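Local coordinates for propionate kinase (Francisella tularensis subsp. tularensis, PDB 3KHY), which probably catalyses the reversible transfer of phosphate from ATP to acetate or propionate, as a magnesium-dependent kinase of the acetokinase family, at residues Ala17-His22 with Glu372-Ala377; Pro136-Phe141 with Gln378-Leu383; Gly90-Lys95 with Leu104-Ala109. All blocks are in the same frame, centred on the assembly; numbering follows the deposited sequence. Where two conformers were deposited one is given.

Contact 1 (Ala17-His22 with Glu372-Ala377); sequences ALINPH and EELMIA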
ATOM      1  N   ALA A  17      -4.788  12.242 -32.516  1.00 20.16           N
ATOM      2  CA  ALA A  17      -3.639  11.917 -33.345  1.00 18.64           C
ATOM      3  C   ALA A  17      -4.079  11.128 -34.562  1.00 20.46           C
ATOM      4  O   ALA A  17      -5.014  10.326 -34.496  1.00 22.87           O
ATOM      5  CB  ALA A  17      -2.614  11.119 -32.546  1.00 18.33           C
ATOM      6  N   LEU A  18      -3.393  11.358 -35.671  1.00 19.66           N
ATOM      7  CA  LEU A  18      -3.632  10.619 -36.895  1.00 23.00           C
ATOM      8  C   LEU A  18      -2.430   9.726 -37.130  1.00 26.19           C
ATOM      9  O   LEU A  18      -1.318  10.215 -37.337  1.00 26.29           O
ATOM     10  CB  LEU A  18      -3.779  11.596 -38.051  1.00 20.79           C
ATOM     11  CG  LEU A  18      -4.429  11.060 -39.320  1.00 33.94           C
ATOM     12  CD1 LEU A  18      -5.741  10.354 -38.991  1.00 37.05           C
ATOM     13  CD2 LEU A  18      -4.653  12.218 -40.279  1.00 31.48           C
ATOM     14  N   ILE A  19      -2.643   8.417 -37.095  1.00 21.93           N
ATOM     15  CA  ILE A  19      -1.532   7.483 -37.083  1.00 23.32           C
ATOM     16  C   ILE A  19      -1.657   6.447 -38.198  1.00 25.68           C
ATOM     17  O   ILE A  19      -2.745   5.964 -38.485  1.00 25.94           O
ATOM     18  CB  ILE A  19      -1.434   6.799 -35.703  1.00 25.51           C
ATOM     19  CG1 ILE A  19      -1.076   7.845 -34.647  1.00 24.24           C
ATOM     20  CG2 ILE A  19      -0.406   5.656 -35.702  1.00 21.12           C
ATOM     21  CD1 ILE A  19      -1.212   7.349 -33.243  1.00 38.64           C
ATOM     22  N   ASN A  20      -0.539   6.138 -38.841  1.00 25.19           N
ATOM     23  CA  ASN A  20      -0.492   5.049 -39.804  1.00 24.82           C
ATOM     24  C   ASN A  20       0.039   3.821 -39.100  1.00 25.00           C
ATOM     25  O   ASN A  20       1.223   3.763 -38.762  1.00 20.67           O
ATOM     26  CB  ASN A  20       0.398   5.417 -40.995  1.00 29.65           C
ATOM     27  CG  ASN A  20       0.424   4.332 -42.060  1.00 36.38           C
ATOM     28  OD1 ASN A  20       0.647   3.159 -41.762  1.00 44.16           O
ATOM     29  ND2 ASN A  20       0.193   4.722 -43.311  1.00 37.18           N
ATOM     30  N   PRO A  21      -0.840   2.834 -38.866  1.00 35.72           N
ATOM     31  CA  PRO A  21      -0.521   1.648 -38.061  1.00 40.42           C
ATOM     32  C   PRO A  21       0.558   0.779 -38.700  1.00 48.90           C
ATOM     33  O   PRO A  21       1.256   0.046 -38.003  1.00 51.74           O
ATOM     34  CB  PRO A  21      -1.842   0.867 -38.033  1.00 39.33           C
ATOM     35  CG  PRO A  21      -2.883   1.802 -38.541  1.00 40.46           C
ATOM     36  CD  PRO A  21      -2.193   2.764 -39.440  1.00 37.90           C
ATOM     37  N   HIS A  22       0.700   0.873 -40.015  0.50 44.09           N
ATOM     38  CA  HIS A  22       1.629   0.017 -40.738  0.50 48.43           C
ATOM     39  C   HIS A  22       3.051   0.574 -40.749  0.50 43.49           C
ATOM     40  O   HIS A  22       4.021  -0.181 -40.696  0.50 40.09           O
ATOM     41  CB  HIS A  22       1.116  -0.224 -42.156  0.50 55.77           C
ATOM     42  CG  HIS A  22      -0.326  -0.622 -42.203  0.50 66.95           C
ATOM     43  ND1 HIS A  22      -1.327   0.248 -42.576  0.50 70.44           N
ATOM     44  CD2 HIS A  22      -0.938  -1.790 -41.893  0.50 69.55           C
ATOM     45  CE1 HIS A  22      -2.491  -0.372 -42.510  0.50 71.99           C
ATOM     46  NE2 HIS A  22      -2.282  -1.609 -42.098  0.50 71.68           N
ATOM     47  N   GLU A 372       1.430   5.402 -26.439  1.00 13.09           N
ATOM     48  CA  GLU A 372       0.096   4.878 -26.184  1.00 17.43           C
ATOM     49  C   GLU A 372      -0.820   5.129 -27.377  1.00 17.66           C
ATOM     50  O   GLU A 372      -1.712   4.345 -27.645  1.00 18.10           O
ATOM     51  CB  GLU A 372      -0.486   5.522 -24.924  1.00 19.77           C
ATOM     52  CG  GLU A 372       0.255   5.140 -23.644  1.00 26.06           C
ATOM     53  CD  GLU A 372       0.376   6.297 -22.667  1.00 41.72           C
ATOM     54  OE1 GLU A 372       1.297   7.135 -22.834  1.00 42.93           O
ATOM     55  OE2 GLU A 372      -0.448   6.365 -21.731  1.00 44.64           O
ATOM     56  N   GLU A 373      -0.601   6.233 -28.087  1.00 16.21           N
ATOM     57  CA  GLU A 373      -1.448   6.555 -29.234  1.00 19.95           C
ATOM     58  C   GLU A 373      -1.230   5.528 -30.339  1.00 17.13           C
ATOM     59  O   GLU A 373      -2.180   5.073 -30.963  1.00 19.23           O
ATOM     60  CB  GLU A 373      -1.169   7.979 -29.751  1.00 22.90           C
ATOM     61  CG  GLU A 373      -1.311   9.084 -28.703  1.00 36.89           C
ATOM     62  CD  GLU A 373      -0.133   9.127 -27.712  1.00 46.86           C
ATOM     63  OE1 GLU A 373       0.931   8.523 -27.985  1.00 38.23           O
ATOM     64  OE2 GLU A 373      -0.274   9.769 -26.649  1.00 55.62           O
ATOM     65  N   LEU A 374       0.024   5.154 -30.572  1.00 22.26           N
ATOM     66  CA  LEU A 374       0.324   4.087 -31.531  1.00 20.91           C
ATOM     67  C   LEU A 374      -0.302   2.760 -31.108  1.00 18.05           C
ATOM     68  O   LEU A 374      -0.823   2.015 -31.935  1.00 23.24           O
ATOM     69  CB  LEU A 374       1.839   3.926 -31.718  1.00 22.39           C
ATOM     70  CG  LEU A 374       2.321   2.814 -32.655  1.00 26.50           C
ATOM     71  CD1 LEU A 374       1.706   2.960 -34.042  1.00 25.84           C
ATOM     72  CD2 LEU A 374       3.849   2.815 -32.752  1.00 25.58           C
HETATM   73  N   MSE A 375      -0.249   2.462 -29.811  1.00 16.14           N
HETATM   74  CA  MSE A 375      -0.812   1.220 -29.312  1.00 20.60           C
HETATM   75  C   MSE A 375      -2.318   1.188 -29.557  1.00 19.77           C
HETATM   76  O   MSE A 375      -2.871   0.165 -29.944  1.00 24.86           O
HETATM   77  CB  MSE A 375      -0.526   1.069 -27.817  1.00 19.43           C
HETATM   78  CG  MSE A 375      -0.983  -0.256 -27.237  1.00 24.66           C
HETATM   79 SE   MSE A 375       0.036  -1.787 -27.941  1.00 41.42          SE
HETATM   80  CE  MSE A 375      -1.057  -3.211 -27.229  1.00 90.27           C
ATOM     81  N   ILE A 376      -2.981   2.309 -29.302  1.00 17.13           N
ATOM     82  CA  ILE A 376      -4.412   2.395 -29.544  1.00 17.07           C
ATOM     83  C   ILE A 376      -4.697   2.197 -31.038  1.00 21.40           C
ATOM     84  O   ILE A 376      -5.655   1.520 -31.404  1.00 19.39           O
ATOM     85  CB  ILE A 376      -4.976   3.733 -29.057  1.00 18.81           C
ATOM     86  CG1 ILE A 376      -5.061   3.744 -27.526  1.00 14.20           C
ATOM     87  CG2 ILE A 376      -6.348   3.992 -29.654  1.00 21.42           C
ATOM     88  CD1 ILE A 376      -5.404   5.128 -26.964  1.00 19.68           C
ATOM     89  N   ALA A 377      -3.856   2.774 -31.897  1.00 19.73           N
ATOM     90  CA  ALA A 377      -4.021   2.614 -33.345  1.00 21.22           C
ATOM     91  C   ALA A 377      -3.830   1.161 -33.765  1.00 23.77           C
ATOM     92  O   ALA A 377      -4.553   0.657 -34.624  1.00 28.15           O
ATOM     93  CB  ALA A 377      -3.061   3.516 -34.107  1.00 20.19           C
TER
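Glu373 meets the strand first: its CB sits 3.5 Å from CD1 of Ile19 and 4.4 Å from CB of Ala17, so only the root of this acid is used in the packing. CG stands beside the backbone N (chi1 -56°), and a further bend at chi2 carries the carboxylate off the strand to a salt bridge from OE2 to Lys15, predicted to bind ATP. The peptide that follows is covered too, with Ile19 CD1 resting 3.4 Å from the carbonyl O of Glu373. The helix 372-382 lies across the N-terminal mixed sheet of an ASKHA-type (actin-like ATPase) fold, the axis of 372-377 making 61° with that of 17-20. Leu374 comes next. With its CG anti to the backbone N (chi1 178°), CD1 is brought to 3.8 Å from CG2 of Ile19, the two side chains crossing at about a right angle. One turn after Glu373, Ala377 points its CB at the strand and touches the same CG2 of Ile19 at 3.8 Å, on the other branch of the isoleucine from CD1. Two residues on from Ile19, CB of Pro21 lies 4.4 Å from the carbonyl O of Ala377.

Contact 2 (Pro136-Phe141 with Gln378-Leu383); sequences PQVAVF and QETQNL
Val138 and Thr380 owe the fit between them to their first torsions. The backbone points CB of Val138 at the helix, and chi1 of 165°, with CG1 anti to the backbone N and CG2 beside it, sets the two methyls where each meets Thr380 and Leu383; in Thr380, chi1 of -63° sets OG1 beside the backbone N and leaves CG2 anti to it. This is helix-on-sheet packing in the N-terminal domain of an ASKHA-type fold: the last turn of the C-terminal helix 372-382 covers strand 137-141 of the mixed sheet, the axes of 378-382 and 137-141 running at 134° and coming within 8.3 Å. The two branched side chains lie alongside one another, pointing opposite ways. Thr380 OG1 lies 3.6 Å from CB of Val138, and Thr380 CG2 lies 3.9 Å from CG2 of the same valine. That hydroxyl is satisfied within its own helix, hydrogen-bonded to the carbonyl O of Ile376, so it can sit against hydrocarbon without needing a partner on the strand. Two residues along, Val140 reaches the helix through CG2, which lies 3.9 Å from CB of Glu379. Only the CB of Glu379 is involved there; the chain bends at chi2, and its carboxylate is taken up by a salt bridge to Lys179 through OE2 and a hydrogen bond with Ser96 through OE1. Further along the chain, Leu383 spreads its CD1 over both branches of Val138, 3.8 Å from CG1 and 3.8 Å from CG2.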
ATOM      1  N   PRO A 136     -15.798   2.461 -38.553  1.00 45.10           N
ATOM      2  CA  PRO A 136     -15.865   1.583 -37.384  1.00 43.33           C
ATOM      3  C   PRO A 136     -15.131   2.267 -36.232  1.00 39.43           C
ATOM      4  O   PRO A 136     -14.215   3.061 -36.474  1.00 33.76           O
ATOM      5  CB  PRO A 136     -15.087   0.338 -37.828  1.00 45.07           C
ATOM      6  CG  PRO A 136     -14.867   0.487 -39.299  1.00 50.13           C
ATOM      7  CD  PRO A 136     -14.889   1.942 -39.585  1.00 48.27           C
ATOM      8  N   GLN A 137     -15.537   1.979 -35.000  1.00 36.50           N
ATOM      9  CA  GLN A 137     -14.913   2.580 -33.831  1.00 32.43           C
ATOM     10  C   GLN A 137     -14.508   1.503 -32.830  1.00 30.03           C
ATOM     11  O   GLN A 137     -15.187   0.483 -32.684  1.00 32.98           O
ATOM     12  CB  GLN A 137     -15.851   3.600 -33.184  1.00 36.32           C
ATOM     13  CG  GLN A 137     -16.411   4.614 -34.169  1.00 40.29           C
ATOM     14  CD  GLN A 137     -17.088   5.783 -33.486  1.00 45.07           C
ATOM     15  OE1 GLN A 137     -18.254   6.070 -33.739  1.00 60.59           O
ATOM     16  NE2 GLN A 137     -16.361   6.466 -32.620  1.00 37.74           N
ATOM     17  N   VAL A 138     -13.392   1.737 -32.150  1.00 28.64           N
ATOM     18  CA  VAL A 138     -12.853   0.784 -31.185  1.00 25.82           C
ATOM     19  C   VAL A 138     -12.542   1.488 -29.863  1.00 25.64           C
ATOM     20  O   VAL A 138     -12.065   2.625 -29.858  1.00 26.17           O
ATOM     21  CB  VAL A 138     -11.572   0.112 -31.730  1.00 27.75           C
ATOM     22  CG1 VAL A 138     -10.794  -0.586 -30.610  1.00 25.02           C
ATOM     23  CG2 VAL A 138     -11.919  -0.873 -32.841  1.00 27.36           C
ATOM     24  N   ALA A 139     -12.837   0.813 -28.749  1.00 27.93           N
ATOM     25  CA  ALA A 139     -12.499   1.315 -27.417  1.00 23.62           C
ATOM     26  C   ALA A 139     -11.297   0.542 -26.855  1.00 23.02           C
ATOM     27  O   ALA A 139     -11.270  -0.691 -26.895  1.00 22.73           O
ATOM     28  CB  ALA A 139     -13.685   1.182 -26.491  1.00 24.96           C
ATOM     29  N   VAL A 140     -10.307   1.277 -26.352  1.00 22.13           N
ATOM     30  CA  VAL A 140      -9.100   0.690 -25.780  1.00 19.90           C
ATOM     31  C   VAL A 140      -8.983   1.168 -24.331  1.00 16.81           C
ATOM     32  O   VAL A 140      -8.853   2.372 -24.082  1.00 19.62           O
ATOM     33  CB  VAL A 140      -7.855   1.130 -26.568  1.00 20.71           C
ATOM     34  CG1 VAL A 140      -6.594   0.495 -25.985  1.00 23.80           C
ATOM     35  CG2 VAL A 140      -8.004   0.784 -28.061  1.00 24.10           C
ATOM     36  N   PHE A 141      -9.016   0.229 -23.391  1.00 18.19           N
ATOM     37  CA  PHE A 141      -9.172   0.543 -21.968  1.00 14.68           C
ATOM     38  C   PHE A 141      -7.846   0.546 -21.206  1.00 17.93           C
ATOM     39  O   PHE A 141      -7.056  -0.387 -21.340  1.00 17.52           O
ATOM     40  CB  PHE A 141     -10.123  -0.472 -21.321  1.00 17.37           C
ATOM     41  CG  PHE A 141     -11.415  -0.646 -22.065  1.00 21.96           C
ATOM     42  CD1 PHE A 141     -12.515   0.139 -21.758  1.00 22.68           C
ATOM     43  CD2 PHE A 141     -11.518  -1.573 -23.092  1.00 20.86           C
ATOM     44  CE1 PHE A 141     -13.713  -0.007 -22.461  1.00 22.03           C
ATOM     45  CE2 PHE A 141     -12.705  -1.726 -23.797  1.00 21.13           C
ATOM     46  CZ  PHE A 141     -13.805  -0.941 -23.479  1.00 22.00           C
ATOM     47  N   GLN A 378      -2.862   0.483 -33.150  1.00 20.06           N
ATOM     48  CA  GLN A 378      -2.617  -0.928 -33.453  1.00 22.04           C
ATOM     49  C   GLN A 378      -3.747  -1.830 -32.968  1.00 22.86           C
ATOM     50  O   GLN A 378      -4.139  -2.776 -33.658  1.00 23.85           O
ATOM     51  CB  GLN A 378      -1.287  -1.389 -32.860  1.00 24.68           C
ATOM     52  CG  GLN A 378      -0.066  -0.758 -33.507  1.00 34.41           C
ATOM     53  CD  GLN A 378       1.208  -1.067 -32.751  1.00 37.67           C
ATOM     54  OE1 GLN A 378       1.168  -1.493 -31.595  1.00 42.13           O
ATOM     55  NE2 GLN A 378       2.346  -0.843 -33.392  1.00 35.54           N
ATOM     56  N   GLU A 379      -4.255  -1.553 -31.767  1.00 22.96           N
ATOM     57  CA  GLU A 379      -5.388  -2.301 -31.227  1.00 19.88           C
ATOM     58  C   GLU A 379      -6.616  -2.140 -32.111  1.00 24.56           C
ATOM     59  O   GLU A 379      -7.395  -3.076 -32.309  1.00 29.25           O
ATOM     60  CB  GLU A 379      -5.716  -1.801 -29.820  1.00 22.37           C
ATOM     61  CG  GLU A 379      -4.702  -2.223 -28.791  1.00 27.53           C
ATOM     62  CD  GLU A 379      -4.855  -3.680 -28.457  1.00 39.39           C
ATOM     63  OE1 GLU A 379      -5.936  -4.047 -27.950  1.00 40.57           O
ATOM     64  OE2 GLU A 379      -3.914  -4.457 -28.720  1.00 40.59           O
ATOM     65  N   THR A 380      -6.790  -0.932 -32.628  1.00 22.34           N
ATOM     66  CA  THR A 380      -7.942  -0.612 -33.465  1.00 22.11           C
ATOM     67  C   THR A 380      -7.838  -1.319 -34.819  1.00 27.49           C
ATOM     68  O   THR A 380      -8.769  -1.997 -35.246  1.00 32.33           O
ATOM     69  CB  THR A 380      -8.070   0.913 -33.657  1.00 25.29           C
ATOM     70  OG1 THR A 380      -8.296   1.530 -32.381  1.00 27.27           O
ATOM     71  CG2 THR A 380      -9.229   1.253 -34.606  1.00 25.45           C
ATOM     72  N   GLN A 381      -6.692  -1.171 -35.472  1.00 26.07           N
ATOM     73  CA  GLN A 381      -6.413  -1.850 -36.734  1.00 32.31           C
ATOM     74  C   GLN A 381      -6.682  -3.358 -36.632  1.00 35.37           C
ATOM     75  O   GLN A 381      -7.229  -3.972 -37.550  1.00 39.06           O
ATOM     76  CB  GLN A 381      -4.956  -1.610 -37.134  1.00 37.05           C
ATOM     77  CG  GLN A 381      -4.492  -2.405 -38.348  1.00 42.61           C
ATOM     78  CD  GLN A 381      -5.099  -1.904 -39.637  1.00 49.54           C
ATOM     79  OE1 GLN A 381      -5.540  -0.757 -39.724  1.00 51.46           O
ATOM     80  NE2 GLN A 381      -5.120  -2.759 -40.654  1.00 56.49           N
ATOM     81  N   ASN A 382      -6.297  -3.945 -35.505  1.00 35.80           N
ATOM     82  CA  ASN A 382      -6.449  -5.375 -35.293  1.00 36.49           C
ATOM     83  C   ASN A 382      -7.901  -5.843 -35.376  1.00 38.91           C
ATOM     84  O   ASN A 382      -8.163  -6.999 -35.698  1.00 45.74           O
ATOM     85  CB  ASN A 382      -5.850  -5.777 -33.945  1.00 39.33           C
ATOM     86  CG  ASN A 382      -5.883  -7.277 -33.718  1.00 48.34           C
ATOM     87  OD1 ASN A 382      -6.417  -7.753 -32.716  1.00 50.95           O
ATOM     88  ND2 ASN A 382      -5.317  -8.029 -34.655  1.00 49.47           N
ATOM     89  N   LEU A 383      -8.836  -4.940 -35.103  1.00 32.29           N
ATOM     90  CA  LEU A 383     -10.252  -5.299 -35.056  1.00 35.32           C
ATOM     91  C   LEU A 383     -11.065  -4.935 -36.301  1.00 40.42           C
ATOM     92  O   LEU A 383     -12.264  -5.204 -36.344  1.00 42.59           O
ATOM     93  CB  LEU A 383     -10.925  -4.662 -33.842  1.00 32.35           C
ATOM     94  CG  LEU A 383     -10.494  -5.140 -32.460  1.00 28.95           C
ATOM     95  CD1 LEU A 383     -11.110  -4.248 -31.396  1.00 28.22           C
ATOM     96  CD2 LEU A 383     -10.900  -6.586 -32.267  1.00 36.02           C
TER

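Contact 3 (Gly90-Lys95 with Leu104-Ala109); sequences GQYFSK and LEKIKA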
ATOM      1  N   GLY A  90     -13.613  -1.653 -15.985  1.00 21.22           N
ATOM      2  CA  GLY A  90     -14.013  -2.571 -14.926  1.00 18.44           C
ATOM      3  C   GLY A  90     -13.583  -3.997 -15.214  1.00 21.96           C
ATOM      4  O   GLY A  90     -12.521  -4.231 -15.794  1.00 20.76           O
ATOM      5  N   GLN A  91     -14.416  -4.953 -14.823  1.00 21.38           N
ATOM      6  CA  GLN A  91     -14.134  -6.355 -15.112  1.00 28.25           C
ATOM      7  C   GLN A  91     -14.762  -6.809 -16.422  1.00 29.41           C
ATOM      8  O   GLN A  91     -14.603  -7.957 -16.823  1.00 31.32           O
ATOM      9  CB  GLN A  91     -14.592  -7.253 -13.961  1.00 35.95           C
ATOM     10  CG  GLN A  91     -13.727  -7.125 -12.719  1.00 35.21           C
ATOM     11  CD  GLN A  91     -14.006  -8.219 -11.712  1.00 41.72           C
ATOM     12  OE1 GLN A  91     -14.882  -8.079 -10.855  1.00 46.14           O
ATOM     13  NE2 GLN A  91     -13.265  -9.319 -11.811  1.00 36.08           N
ATOM     14  N   TYR A  92     -15.457  -5.897 -17.096  1.00 29.01           N
ATOM     15  CA  TYR A  92     -16.099  -6.204 -18.367  1.00 31.48           C
ATOM     16  C   TYR A  92     -15.116  -6.397 -19.513  1.00 32.63           C
ATOM     17  O   TYR A  92     -15.358  -7.199 -20.410  1.00 34.51           O
ATOM     18  CB  TYR A  92     -17.059  -5.086 -18.767  1.00 33.15           C
ATOM     19  CG  TYR A  92     -18.273  -4.947 -17.887  1.00 42.31           C
ATOM     20  CD1 TYR A  92     -19.337  -5.835 -17.996  1.00 49.04           C
ATOM     21  CD2 TYR A  92     -18.373  -3.908 -16.972  1.00 43.30           C
ATOM     22  CE1 TYR A  92     -20.464  -5.704 -17.200  1.00 51.80           C
ATOM     23  CE2 TYR A  92     -19.490  -3.770 -16.172  1.00 49.84           C
ATOM     24  CZ  TYR A  92     -20.534  -4.671 -16.290  1.00 53.60           C
ATOM     25  OH  TYR A  92     -21.648  -4.536 -15.497  1.00 56.14           O
ATOM     26  N   PHE A  93     -14.025  -5.634 -19.515  1.00 27.82           N
ATOM     27  CA  PHE A  93     -13.158  -5.616 -20.687  1.00 21.70           C
ATOM     28  C   PHE A  93     -11.724  -6.009 -20.384  1.00 26.60           C
ATOM     29  O   PHE A  93     -11.027  -5.318 -19.637  1.00 20.84           O
ATOM     30  CB  PHE A  93     -13.181  -4.241 -21.343  1.00 17.92           C
ATOM     31  CG  PHE A  93     -14.542  -3.826 -21.835  1.00 25.77           C
ATOM     32  CD1 PHE A  93     -15.064  -4.367 -22.995  1.00 26.08           C
ATOM     33  CD2 PHE A  93     -15.292  -2.889 -21.146  1.00 26.43           C
ATOM     34  CE1 PHE A  93     -16.318  -3.984 -23.460  1.00 30.78           C
ATOM     35  CE2 PHE A  93     -16.547  -2.498 -21.612  1.00 25.35           C
ATOM     36  CZ  PHE A  93     -17.051  -3.048 -22.770  1.00 28.31           C
ATOM     37  N   SER A  94     -11.289  -7.114 -20.983  1.00 24.49           N
ATOM     38  CA  SER A  94      -9.918  -7.585 -20.834  1.00 23.05           C
ATOM     39  C   SER A  94      -9.157  -7.395 -22.140  1.00 26.67           C
ATOM     40  O   SER A  94      -8.010  -7.820 -22.265  1.00 27.26           O
ATOM     41  CB  SER A  94      -9.918  -9.063 -20.443  1.00 25.68           C
ATOM     42  OG  SER A  94     -10.523  -9.830 -21.467  1.00 33.92           O
ATOM     43  N   LYS A  95      -9.804  -6.760 -23.112  1.00 20.16           N
ATOM     44  CA  LYS A  95      -9.172  -6.456 -24.386  1.00 22.50           C
ATOM     45  C   LYS A  95      -9.970  -5.369 -25.085  1.00 24.62           C
ATOM     46  O   LYS A  95     -11.064  -5.019 -24.647  1.00 23.74           O
ATOM     47  CB  LYS A  95      -9.144  -7.706 -25.263  1.00 30.39           C
ATOM     48  CG  LYS A  95     -10.523  -8.284 -25.493  1.00 37.04           C
ATOM     49  CD  LYS A  95     -10.500  -9.530 -26.366  1.00 44.65           C
ATOM     50  CE  LYS A  95     -11.898 -10.112 -26.492  1.00 47.73           C
ATOM     51  NZ  LYS A  95     -11.903 -11.437 -27.171  1.00 57.62           N
ATOM     52  N   LEU A 104     -21.158  -0.486 -25.673  1.00 38.33           N
ATOM     53  CA  LEU A 104     -21.526   0.813 -25.114  1.00 38.69           C
ATOM     54  C   LEU A 104     -22.290   0.686 -23.797  1.00 41.32           C
ATOM     55  O   LEU A 104     -22.076   1.474 -22.874  1.00 36.37           O
ATOM     56  CB  LEU A 104     -22.351   1.625 -26.110  1.00 43.43           C
ATOM     57  CG  LEU A 104     -21.567   2.567 -27.013  1.00 47.04           C
ATOM     58  CD1 LEU A 104     -22.529   3.424 -27.830  1.00 51.47           C
ATOM     59  CD2 LEU A 104     -20.629   3.437 -26.184  1.00 44.38           C
ATOM     60  N   GLU A 105     -23.192  -0.289 -23.715  1.00 42.19           N
ATOM     61  CA  GLU A 105     -23.907  -0.544 -22.467  1.00 45.48           C
ATOM     62  C   GLU A 105     -22.919  -0.862 -21.348  1.00 37.07           C
ATOM     63  O   GLU A 105     -23.029  -0.337 -20.238  1.00 36.76           O
ATOM     64  CB  GLU A 105     -24.908  -1.697 -22.622  1.00 54.44           C
ATOM     65  CG  GLU A 105     -26.112  -1.375 -23.495  1.00 67.14           C
ATOM     66  CD  GLU A 105     -27.090  -2.540 -23.617  1.00 77.27           C
ATOM     67  OE1 GLU A 105     -26.967  -3.513 -22.837  1.00 75.22           O
ATOM     68  OE2 GLU A 105     -27.983  -2.477 -24.493  1.00 80.29           O
ATOM     69  N   LYS A 106     -21.955  -1.724 -21.650  1.00 33.67           N
ATOM     70  CA  LYS A 106     -20.945  -2.123 -20.674  1.00 35.02           C
ATOM     71  C   LYS A 106     -20.082  -0.949 -20.223  1.00 33.44           C
ATOM     72  O   LYS A 106     -19.826  -0.774 -19.030  1.00 35.61           O
ATOM     73  CB  LYS A 106     -20.064  -3.230 -21.246  1.00 38.58           C
ATOM     74  CG  LYS A 106     -20.782  -4.545 -21.482  1.00 42.07           C
ATOM     75  CD  LYS A 106     -19.811  -5.563 -22.047  1.00 46.15           C
ATOM     76  CE  LYS A 106     -20.503  -6.864 -22.394  1.00 56.34           C
ATOM     77  NZ  LYS A 106     -19.544  -7.787 -23.059  1.00 60.13           N
ATOM     78  N   ILE A 107     -19.617  -0.152 -21.180  1.00 31.50           N
ATOM     79  CA  ILE A 107     -18.862   1.051 -20.851  1.00 26.98           C
ATOM     80  C   ILE A 107     -19.674   1.950 -19.923  1.00 39.65           C
ATOM     81  O   ILE A 107     -19.149   2.503 -18.955  1.00 32.16           O
ATOM     82  CB  ILE A 107     -18.481   1.846 -22.115  1.00 29.72           C
ATOM     83  CG1 ILE A 107     -17.489   1.041 -22.953  1.00 24.43           C
ATOM     84  CG2 ILE A 107     -17.872   3.190 -21.729  1.00 30.02           C
ATOM     85  CD1 ILE A 107     -17.147   1.685 -24.276  1.00 26.39           C
ATOM     86  N   LYS A 108     -20.963   2.088 -20.215  1.00 28.20           N
ATOM     87  CA  LYS A 108     -21.831   2.922 -19.399  1.00 33.83           C
ATOM     88  C   LYS A 108     -21.923   2.382 -17.966  1.00 34.20           C
ATOM     89  O   LYS A 108     -22.055   3.147 -17.017  1.00 33.07           O
ATOM     90  CB  LYS A 108     -23.222   3.013 -20.034  1.00 45.88           C
ATOM     91  CG  LYS A 108     -24.275   3.683 -19.162  1.00 58.81           C
ATOM     92  CD  LYS A 108     -25.626   3.774 -19.871  1.00 71.46           C
ATOM     93  CE  LYS A 108     -25.687   4.938 -20.861  1.00 79.55           C
ATOM     94  NZ  LYS A 108     -24.748   4.810 -22.019  1.00 79.66           N
ATOM     95  N   ALA A 109     -21.843   1.066 -17.812  1.00 34.54           N
ATOM     96  CA  ALA A 109     -21.945   0.457 -16.488  1.00 33.13           C
ATOM     97  C   ALA A 109     -20.692   0.713 -15.652  1.00 30.19           C
ATOM     98  O   ALA A 109     -20.698   0.505 -14.437  1.00 32.17           O
ATOM     99  CB  ALA A 109     -22.228  -1.031 -16.597  1.00 33.21           C
TER
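Two consecutive aromatic residues, Tyr92 and Phe93, close on Lys106 of helix 101-109. They belong to the loop between strands 79-86 and 97-98, so the contact folds a connection of the N-terminal sheet back onto the short helix that soon follows it, within the ASKHA-type domain. Both rings have nearly the same torsions (chi1 -68° in Tyr92 and -61° in Phe93), with CG beside the backbone N; but Tyr92 points its CB at the helix, while that of Phe93 is turned aside and only the ring end comes nearer. Lys106 is extended beyond CG, and its aliphatic stem fits into the corner formed by the two rings, with Tyr92 on one side and Phe93 on an adjacent one. Its CB lies over one face of the Tyr92 ring, while its CG is 4.0 Å from CD1 of that tyrosine. From the other aromatic, CZ of Phe93 comes to 3.4 Å from Lys106 CB and 3.8 Å from Lys106 CD, the side chains meeting at a slant. Phe93 also presents its edge to the helix backbone: N of Ile107 lies in the ring plane, 3.9 Å from CE2. The same CE2 touches CG1 of Ile107, whose side chain also touches Ile122, Ala139 and Phe141. Tyr92 continues along the helix surface to Ala109, whose CB lies 3.9 Å from CE2 and 3.7 Å from the tyrosine OH.

Contacts 1 and 2 share helix 372-382, their centres 10 Å apart: its first turns lie on strand 14-20 and its last on strand 137-141, so one helix spans the same mixed sheet. They touch where Ile376 CG1 meets Val140 CG1 at 3.9 Å. Contact 3 lies 14 Å from contact 2, centre to centre, and joins it through Phe141, whose ring stacks with that of Phe93, CZ of Phe141 being 3.4 Å from CD2 of Phe93. Contacts 1 and 3 do not touch. Contact 1 holds Glu372, a predicted magnesium ligand salt-bridged to Arg85; between nearest side-chain atoms, Val140 of contact 2 is about 6 Å and Phe93 of contact 3 about 10 Å from Asp142, the predicted proton donor/acceptor.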